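Beta-n-acetylhexosaminidase (Streptococcus pneumoniae, PDB 2YLA) hydrolyses terminal beta-linked N-acetylhexosamine residues as a family 20 glycoside hydrolase of the pneumococcus and probably trims N-glycans of the host. Local coordinates at residues A[246-251]-A[273-278]; A[277-282]-A[302-307]. The protein carries 1 engineered substitution. One frame throughout, in Å; residues are numbered along the deposited sequence.

Contact 1: residues A[246-251]-A[273-278]; sequences LISYWS and LNTNGD. With NAG (2-acetamido-2-deoxy-beta-D-glucopyranose), chain E; NAG (2-acetamido-2-deoxy-beta-D-glucopyranose), chain B.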
loop_
_atom_site.group_PDB
_atom_site.type_symbol
_atom_site.label_atom_id
_atom_site.label_comp_id
_atom_site.label_asym_id
_atom_site.label_seq_id
_atom_site.Cartn_x
_atom_site.Cartn_y
_atom_site.Cartn_z
ATOM N N LEU A 246 -8.357 6.008 -7.104
ATOM C CA LEU A 246 -7.709 4.835 -7.679
ATOM C C LEU A 246 -8.149 3.597 -6.907
ATOM O O LEU A 246 -7.867 3.462 -5.716
ATOM C CB LEU A 246 -6.184 4.993 -7.647
ATOM C CG LEU A 246 -5.276 3.806 -7.985
ATOM C CD1 LEU A 246 -5.418 3.370 -9.440
ATOM C CD2 LEU A 246 -3.831 4.154 -7.666
ATOM N N ILE A 247 -8.861 2.706 -7.587
ATOM C CA ILE A 247 -9.379 1.501 -6.952
ATOM C C ILE A 247 -8.345 0.380 -6.925
ATOM O O ILE A 247 -7.928 -0.134 -7.966
ATOM C CB ILE A 247 -10.697 1.010 -7.616
ATOM C CG1 ILE A 247 -11.790 2.087 -7.530
ATOM C CG2 ILE A 247 -11.175 -0.294 -6.987
ATOM C CD1 ILE A 247 -12.184 2.513 -6.104
ATOM N N SER A 248 -7.927 0.028 -5.715
ATOM C CA SER A 248 -7.123 -1.161 -5.469
ATOM C C SER A 248 -8.078 -2.358 -5.401
ATOM O O SER A 248 -8.615 -2.686 -4.337
ATOM C CB SER A 248 -6.338 -0.984 -4.165
ATOM O OG SER A 248 -5.672 -2.168 -3.776
ATOM N N TYR A 249 -8.310 -2.989 -6.550
ATOM C CA TYR A 249 -9.291 -4.068 -6.649
ATOM C C TYR A 249 -8.679 -5.405 -6.246
ATOM O O TYR A 249 -7.706 -5.854 -6.852
ATOM C CB TYR A 249 -9.882 -4.152 -8.063
ATOM C CG TYR A 249 -11.215 -4.874 -8.123
ATOM C CD1 TYR A 249 -11.279 -6.269 -8.100
ATOM C CD2 TYR A 249 -12.414 -4.163 -8.196
ATOM C CE1 TYR A 249 -12.496 -6.935 -8.144
ATOM C CE2 TYR A 249 -13.641 -4.823 -8.242
ATOM C CZ TYR A 249 -13.671 -6.209 -8.214
ATOM O OH TYR A 249 -14.872 -6.873 -8.265
ATOM N N TRP A 250 -9.256 -6.037 -5.227
ATOM C CA TRP A 250 -8.715 -7.291 -4.711
ATOM C C TRP A 250 -9.620 -8.509 -4.920
ATOM O O TRP A 250 -9.126 -9.618 -5.123
ATOM C CB TRP A 250 -8.289 -7.151 -3.241
ATOM C CG TRP A 250 -9.405 -7.178 -2.241
ATOM C CD1 TRP A 250 -10.232 -6.148 -1.913
ATOM C CD2 TRP A 250 -9.806 -8.289 -1.429
ATOM N NE1 TRP A 250 -11.131 -6.547 -0.953
ATOM C CE2 TRP A 250 -10.890 -7.858 -0.637
ATOM C CE3 TRP A 250 -9.356 -9.611 -1.298
ATOM C CZ2 TRP A 250 -11.535 -8.697 0.276
ATOM C CZ3 TRP A 250 -9.998 -10.448 -0.391
ATOM C CH2 TRP A 250 -11.078 -9.985 0.383
ATOM N N SER A 251 -10.933 -8.297 -4.870
ATOM C CA SER A 251 -11.907 -9.384 -4.977
ATOM C C SER A 251 -13.303 -8.864 -5.293
ATOM O O SER A 251 -13.621 -7.707 -5.017
ATOM C CB SER A 251 -11.951 -10.189 -3.674
ATOM O OG SER A 251 -12.982 -11.160 -3.702
ATOM N N LEU A 273 -5.645 -0.394 -9.572
ATOM C CA LEU A 273 -4.381 -1.000 -9.187
ATOM C C LEU A 273 -4.704 -2.458 -8.920
ATOM O O LEU A 273 -5.358 -2.784 -7.924
ATOM C CB LEU A 273 -3.786 -0.338 -7.941
ATOM C CG LEU A 273 -2.426 -0.871 -7.466
ATOM C CD1 LEU A 273 -1.325 -0.614 -8.492
ATOM C CD2 LEU A 273 -2.047 -0.269 -6.127
ATOM N N ASN A 274 -4.269 -3.323 -9.836
ATOM C CA ASN A 274 -4.571 -4.748 -9.776
ATOM C C ASN A 274 -3.973 -5.403 -8.531
ATOM O O ASN A 274 -2.791 -5.756 -8.498
ATOM C CB ASN A 274 -4.102 -5.447 -11.058
ATOM C CG ASN A 274 -4.659 -6.859 -11.207
ATOM O OD1 ASN A 274 -5.560 -7.277 -10.476
ATOM N ND2 ASN A 274 -4.120 -7.598 -12.171
ATOM N N THR A 275 -4.808 -5.542 -7.505
ATOM C CA THR A 275 -4.394 -6.081 -6.213
ATOM C C THR A 275 -5.022 -7.465 -6.028
ATOM O O THR A 275 -5.582 -7.788 -4.977
ATOM C CB THR A 275 -4.780 -5.105 -5.075
ATOM O OG1 THR A 275 -4.304 -3.796 -5.404
ATOM C CG2 THR A 275 -4.182 -5.527 -3.740
ATOM N N ASN A 276 -4.909 -8.274 -7.080
ATOM C CA ASN A 276 -5.518 -9.599 -7.152
ATOM C C ASN A 276 -5.226 -10.443 -5.919
ATOM O O ASN A 276 -4.068 -10.651 -5.557
ATOM C CB ASN A 276 -5.024 -10.320 -8.412
ATOM C CG ASN A 276 -5.976 -11.401 -8.886
ATOM O OD1 ASN A 276 -6.366 -12.286 -8.127
ATOM N ND2 ASN A 276 -6.348 -11.337 -10.158
ATOM N N GLY A 277 -6.290 -10.922 -5.280
ATOM C CA GLY A 277 -6.187 -11.738 -4.071
ATOM C C GLY A 277 -5.431 -13.042 -4.242
ATOM O O GLY A 277 -4.976 -13.628 -3.262
ATOM N N ASP A 278 -5.295 -13.493 -5.488
ATOM C CA ASP A 278 -4.537 -14.704 -5.819
ATOM C C ASP A 278 -3.076 -14.627 -5.391
ATOM O O ASP A 278 -2.473 -15.646 -5.050
ATOM C CB ASP A 278 -4.589 -14.979 -7.322
ATOM C CG ASP A 278 -5.958 -15.420 -7.799
ATOM O OD1 ASP A 278 -6.894 -15.534 -6.972
ATOM O OD2 ASP A 278 -6.093 -15.650 -9.021
HETATM C C1 NAG E . -9.832 -14.707 -0.230
HETATM C C2 NAG E . -9.700 -14.181 -1.664
HETATM C C3 NAG E . -8.485 -14.858 -2.313
HETATM C C4 NAG E . -7.237 -14.739 -1.430
HETATM C C5 NAG E . -7.519 -15.026 0.052
HETATM C C6 NAG E . -6.339 -14.618 0.928
HETATM C C7 NAG E . -11.505 -15.178 -3.225
HETATM C C8 NAG E . -10.793 -16.466 -3.550
HETATM N N2 NAG E . -10.967 -14.249 -2.409
HETATM O O3 NAG E . -8.235 -14.304 -3.587
HETATM O O4 NAG E . -6.258 -15.635 -1.908
HETATM O O5 NAG E . -8.675 -14.337 0.494
HETATM O O6 NAG E . -6.757 -14.529 2.273
HETATM O O7 NAG E . -12.611 -14.990 -3.734
HETATM C C1 NAG B . -8.783 -9.711 3.229
HETATM C C2 NAG B . -8.523 -8.337 3.898
HETATM C C3 NAG B . -7.167 -8.172 4.595
HETATM C C4 NAG B . -6.510 -9.516 4.849
HETATM C C5 NAG B . -6.375 -10.242 3.514
HETATM C C6 NAG B . -5.616 -11.556 3.661
HETATM C C7 NAG B . -8.109 -6.858 1.899
HETATM C C8 NAG B . -8.605 -5.619 1.216
HETATM N N2 NAG B . -8.773 -7.198 3.011
HETATM O O3 NAG B . -7.336 -7.489 5.817
HETATM O O4 NAG B . -5.257 -9.318 5.461
HETATM O O5 NAG B . -7.641 -10.522 2.935
HETATM O O6 NAG B . -6.412 -12.514 4.324
HETATM O O7 NAG B . -7.159 -7.477 1.419
HETATM O O HOH W 1 -8.051 -7.544 -8.807
#

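Contact 2: residues A[277-282]-A[302-307]; sequences GDWYYI and GKTPFN. With NAG (2-acetamido-2-deoxy-beta-D-glucopyranose), chain E; NAG (2-acetamido-2-deoxy-beta-D-glucopyranose), chain B.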
loop_
_atom_site.group_PDB
_atom_site.type_symbol
_atom_site.label_atom_id
_atom_site.label_comp_id
_atom_site.label_asym_id
_atom_site.label_seq_id
_atom_site.Cartn_x
_atom_site.Cartn_y
_atom_site.Cartn_z
ATOM N N GLY A 277 -6.290 -10.922 -5.280
ATOM C CA GLY A 277 -6.187 -11.738 -4.071
ATOM C C GLY A 277 -5.431 -13.042 -4.242
ATOM O O GLY A 277 -4.976 -13.628 -3.262
ATOM N N ASP A 278 -5.295 -13.493 -5.488
ATOM C CA ASP A 278 -4.537 -14.704 -5.819
ATOM C C ASP A 278 -3.076 -14.627 -5.391
ATOM O O ASP A 278 -2.473 -15.646 -5.050
ATOM C CB ASP A 278 -4.589 -14.979 -7.322
ATOM C CG ASP A 278 -5.958 -15.420 -7.799
ATOM O OD1 ASP A 278 -6.894 -15.534 -6.972
ATOM O OD2 ASP A 278 -6.093 -15.650 -9.021
ATOM N N TRP A 279 -2.520 -13.417 -5.419
ATOM C CA TRP A 279 -1.115 -13.188 -5.098
ATOM C C TRP A 279 -0.880 -12.945 -3.600
ATOM O O TRP A 279 0.229 -12.597 -3.186
ATOM C CB TRP A 279 -0.575 -12.003 -5.911
ATOM C CG TRP A 279 -0.768 -12.106 -7.409
ATOM C CD1 TRP A 279 -0.621 -13.222 -8.189
ATOM C CD2 TRP A 279 -1.109 -11.038 -8.304
ATOM N NE1 TRP A 279 -0.868 -12.917 -9.507
ATOM C CE2 TRP A 279 -1.167 -11.584 -9.607
ATOM C CE3 TRP A 279 -1.382 -9.674 -8.129
ATOM C CZ2 TRP A 279 -1.486 -10.813 -10.730
ATOM C CZ3 TRP A 279 -1.699 -8.906 -9.246
ATOM C CH2 TRP A 279 -1.749 -9.481 -10.531
ATOM N N TYR A 280 -1.927 -13.139 -2.798
ATOM C CA TYR A 280 -1.895 -12.869 -1.357
ATOM C C TYR A 280 -1.091 -13.888 -0.559
ATOM O O TYR A 280 -1.224 -15.097 -0.769
ATOM C CB TYR A 280 -3.319 -12.842 -0.796
ATOM C CG TYR A 280 -4.041 -11.515 -0.896
ATOM C CD1 TYR A 280 -3.643 -10.539 -1.811
ATOM C CD2 TYR A 280 -5.144 -11.250 -0.092
ATOM C CE1 TYR A 280 -4.316 -9.329 -1.906
ATOM C CE2 TYR A 280 -5.823 -10.043 -0.182
ATOM C CZ TYR A 280 -5.401 -9.088 -1.089
ATOM O OH TYR A 280 -6.062 -7.891 -1.180
ATOM N N TYR A 281 -0.269 -13.388 0.362
ATOM C CA TYR A 281 0.362 -14.231 1.372
ATOM C C TYR A 281 0.161 -13.685 2.785
ATOM O O TYR A 281 0.564 -12.563 3.097
ATOM C CB TYR A 281 1.851 -14.455 1.086
ATOM C CG TYR A 281 2.571 -15.242 2.169
ATOM C CD1 TYR A 281 2.058 -16.458 2.638
ATOM C CD2 TYR A 281 3.763 -14.775 2.723
ATOM C CE1 TYR A 281 2.711 -17.184 3.634
ATOM C CE2 TYR A 281 4.425 -15.496 3.719
ATOM C CZ TYR A 281 3.893 -16.698 4.168
ATOM O OH TYR A 281 4.539 -17.415 5.147
ATOM N N ILE A 282 -0.471 -14.505 3.623
ATOM C CA ILE A 282 -0.663 -14.215 5.040
ATOM C C ILE A 282 0.455 -14.903 5.811
ATOM O O ILE A 282 0.642 -16.115 5.685
ATOM C CB ILE A 282 -2.035 -14.732 5.552
ATOM C CG1 ILE A 282 -3.187 -13.999 4.870
ATOM C CG2 ILE A 282 -2.165 -14.569 7.056
ATOM C CD1 ILE A 282 -3.708 -14.690 3.635
ATOM N N GLY A 302 2.296 -17.078 -11.483
ATOM C CA GLY A 302 2.420 -17.479 -12.882
ATOM C C GLY A 302 1.094 -17.838 -13.532
ATOM O O GLY A 302 0.902 -17.600 -14.725
ATOM N N LYS A 303 0.180 -18.412 -12.750
ATOM C CA LYS A 303 -1.143 -18.804 -13.251
ATOM C C LYS A 303 -2.068 -17.611 -13.502
ATOM O O LYS A 303 -2.809 -17.600 -14.484
ATOM C CB LYS A 303 -1.816 -19.812 -12.312
ATOM C CG LYS A 303 -1.299 -21.243 -12.453
ATOM C CD LYS A 303 -1.884 -22.169 -11.389
ATOM C CE LYS A 303 -3.108 -22.944 -11.878
ATOM N NZ LYS A 303 -4.341 -22.113 -11.988
ATOM N N THR A 304 -2.027 -16.618 -12.618
ATOM C CA THR A 304 -2.836 -15.410 -12.774
ATOM C C THR A 304 -2.036 -14.325 -13.510
ATOM O O THR A 304 -1.025 -13.845 -12.995
ATOM C CB THR A 304 -3.350 -14.877 -11.408
ATOM O OG1 THR A 304 -4.020 -15.927 -10.701
ATOM C CG2 THR A 304 -4.314 -13.717 -11.600
ATOM N N PRO A 305 -2.493 -13.934 -14.717
ATOM C CA PRO A 305 -1.799 -12.939 -15.546
ATOM C C PRO A 305 -1.686 -11.574 -14.865
ATOM O O PRO A 305 -2.478 -11.260 -13.973
ATOM C CB PRO A 305 -2.684 -12.833 -16.794
ATOM C CG PRO A 305 -3.521 -14.060 -16.794
ATOM C CD PRO A 305 -3.730 -14.414 -15.359
ATOM N N PHE A 306 -0.707 -10.782 -15.303
ATOM C CA PHE A 306 -0.366 -9.489 -14.697
ATOM C C PHE A 306 -1.509 -8.477 -14.729
ATOM O O PHE A 306 -1.711 -7.734 -13.769
ATOM C CB PHE A 306 0.875 -8.899 -15.381
ATOM C CG PHE A 306 1.422 -7.663 -14.714
ATOM C CD1 PHE A 306 2.378 -7.765 -13.710
ATOM C CD2 PHE A 306 0.994 -6.398 -15.104
ATOM C CE1 PHE A 306 2.892 -6.623 -13.094
ATOM C CE2 PHE A 306 1.497 -5.251 -14.494
ATOM C CZ PHE A 306 2.453 -5.364 -13.489
ATOM N N ASN A 307 -2.246 -8.448 -15.834
ATOM C CA ASN A 307 -3.334 -7.494 -16.008
ATOM C C ASN A 307 -4.702 -8.038 -15.611
ATOM O O ASN A 307 -5.719 -7.369 -15.822
ATOM C CB ASN A 307 -3.381 -7.002 -17.459
ATOM C CG ASN A 307 -2.132 -6.246 -17.866
ATOM O OD1 ASN A 307 -1.643 -6.400 -18.985
ATOM N ND2 ASN A 307 -1.609 -5.421 -16.962
HETATM C C1 NAG E . -9.832 -14.707 -0.230
HETATM C C2 NAG E . -9.700 -14.181 -1.664
HETATM C C3 NAG E . -8.485 -14.858 -2.313
HETATM C C4 NAG E . -7.237 -14.739 -1.430
HETATM C C5 NAG E . -7.519 -15.026 0.052
HETATM C C6 NAG E . -6.339 -14.618 0.928
HETATM C C7 NAG E . -11.505 -15.178 -3.225
HETATM C C8 NAG E . -10.793 -16.466 -3.550
HETATM N N2 NAG E . -10.967 -14.249 -2.409
HETATM O O3 NAG E . -8.235 -14.304 -3.587
HETATM O O4 NAG E . -6.258 -15.635 -1.908
HETATM O O5 NAG E . -8.675 -14.337 0.494
HETATM O O6 NAG E . -6.757 -14.529 2.273
HETATM O O7 NAG E . -12.611 -14.990 -3.734
HETATM C C1 NAG B . -8.783 -9.711 3.229
HETATM C C2 NAG B . -8.523 -8.337 3.898
HETATM C C3 NAG B . -7.167 -8.172 4.595
HETATM C C4 NAG B . -6.510 -9.516 4.849
HETATM C C5 NAG B . -6.375 -10.242 3.514
HETATM C C6 NAG B . -5.616 -11.556 3.661
HETATM C C7 NAG B . -8.109 -6.858 1.899
HETATM C C8 NAG B . -8.605 -5.619 1.216
HETATM N N2 NAG B . -8.773 -7.198 3.011
HETATM O O3 NAG B . -7.336 -7.489 5.817
HETATM O O4 NAG B . -5.257 -9.318 5.461
HETATM O O5 NAG B . -7.641 -10.522 2.935
HETATM O O6 NAG B . -6.412 -12.514 4.324
HETATM O O7 NAG B . -7.159 -7.477 1.419
#

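Contact 1: residues A[246-251]-A[273-278]
Ser248 OG donates to Thr275 OG1 at 2.7 Å, and Thr275 OG1 in turn donates a hydrogen bond to Leu273 O (2.9 Å), from above the carbonyl plane. Ser248 is set for this by a hydroxyl anti to its backbone N (chi1 172°). Backbone hydrogen bonds join the two segments: Leu273 N to Ile247 O at 2.8 Å, then Thr275 N to Tyr249 O, while Tyr249 N to Leu273 O is weak. Beyond the strand ends, Gly277 N donates to Trp250 O (3.1 Å), on a lone pair in the carbonyl plane. One water donates both to Tyr249 O and to Asn274 OD1; Asn274 ND2 is hydrogen-bonded to Phe306 O. Further along, Asn276 OD1 accepts from Asp278 N in an Asx turn, its ND2 bonding to Gln308 O, and Gly277 O accepts from O4 of the chain E GlcNAc (2.7 Å). The Trp250 indole, its NE1 hydrogen-bonded to Asp229 OD1, has Ser251 CB on one face and the acetamide methyl C8 of the chain B GlcNAc on the other, 3.5 Å from NE1. Leu246 CD1 packs on Leu273 CB at the far end (4.3 Å). Strand 246-249, helix 262-267 and strand 272-274 form a beta-alpha-beta unit of the TIM barrel, whose C-terminal strand ends lead into loops bordering the glycan.

Contact 2: residues A[277-282]-A[302-307]
The indole of Trp279 points its edge at the backbone of 304-306: Thr304 O and Pro305 O lie in the ring plane, with CZ2 3.4 Å from Pro305 O, and CH2 comes within 3.7 Å of Phe306 O, also at the edge. NE1 is also near Thr304 O, at 3.6 Å, but the pair is not a hydrogen bond; the N-H makes a weak one to Asn300 O, inside helix 294-303. The Trp279 ring meets Phe349, planes at about 45°, and its side chain touches Ser324 and Leu326 of strand 321-329. Tyr280 turns elsewhere. Gly277 CA lies over one face of its ring, 3.6 Å above the plane, and C6 of the chain E GlcNAc and O7 of the chain B GlcNAc sit at its edge; Tyr280 OH donates to that O7 (2.9 Å). Strand 281-282, helix 294-303 and strand 321-329 make up a beta-alpha-beta unit of the TIM barrel, and the contact joins the short 3-10 turn before its first strand to the chain leaving its helix. Thr304 is the first residue there to lose helical backbone angles. Its hydroxyl, anti to the carbonyl carbon (chi1 -53°), donates to Asp278 OD2 at 2.7 Å and uses the anti lone pair of that oxygen, the two side chains crossing at about a right angle. Thr304 CB meanwhile rests 3.7 Å from Trp279 NE1. Phe306 O accepts from Ser324 OG, and the Phe306 ring stacks on Tyr356.

Both contacts are buried in the barrel domain, contact 1 nearer the middle, its centre about 11 Å from that of the chain, against about 16 Å for contact 2; in contact 2 the partly exposed Asp278 and Pro305 take part. They share Gly277 and Asp278, so the chain leaving strand 272-274 in contact 1 begins contact 2. Contact 1 is mainly backbone pairing between neighbouring strands. Contact 2 has one side-chain hydrogen bond and an indole edge set against carbonyl groups where a helix ends. They meet directly where Asn274 ND2 probably bonds to Phe306 O at 2.9 Å and Trp279 CZ3 packs on Asn274 O. Both touch the same two GlcNAc units, through Trp250 in contact 1, Tyr280 and Ile282 in contact 2, and the shared Gly277.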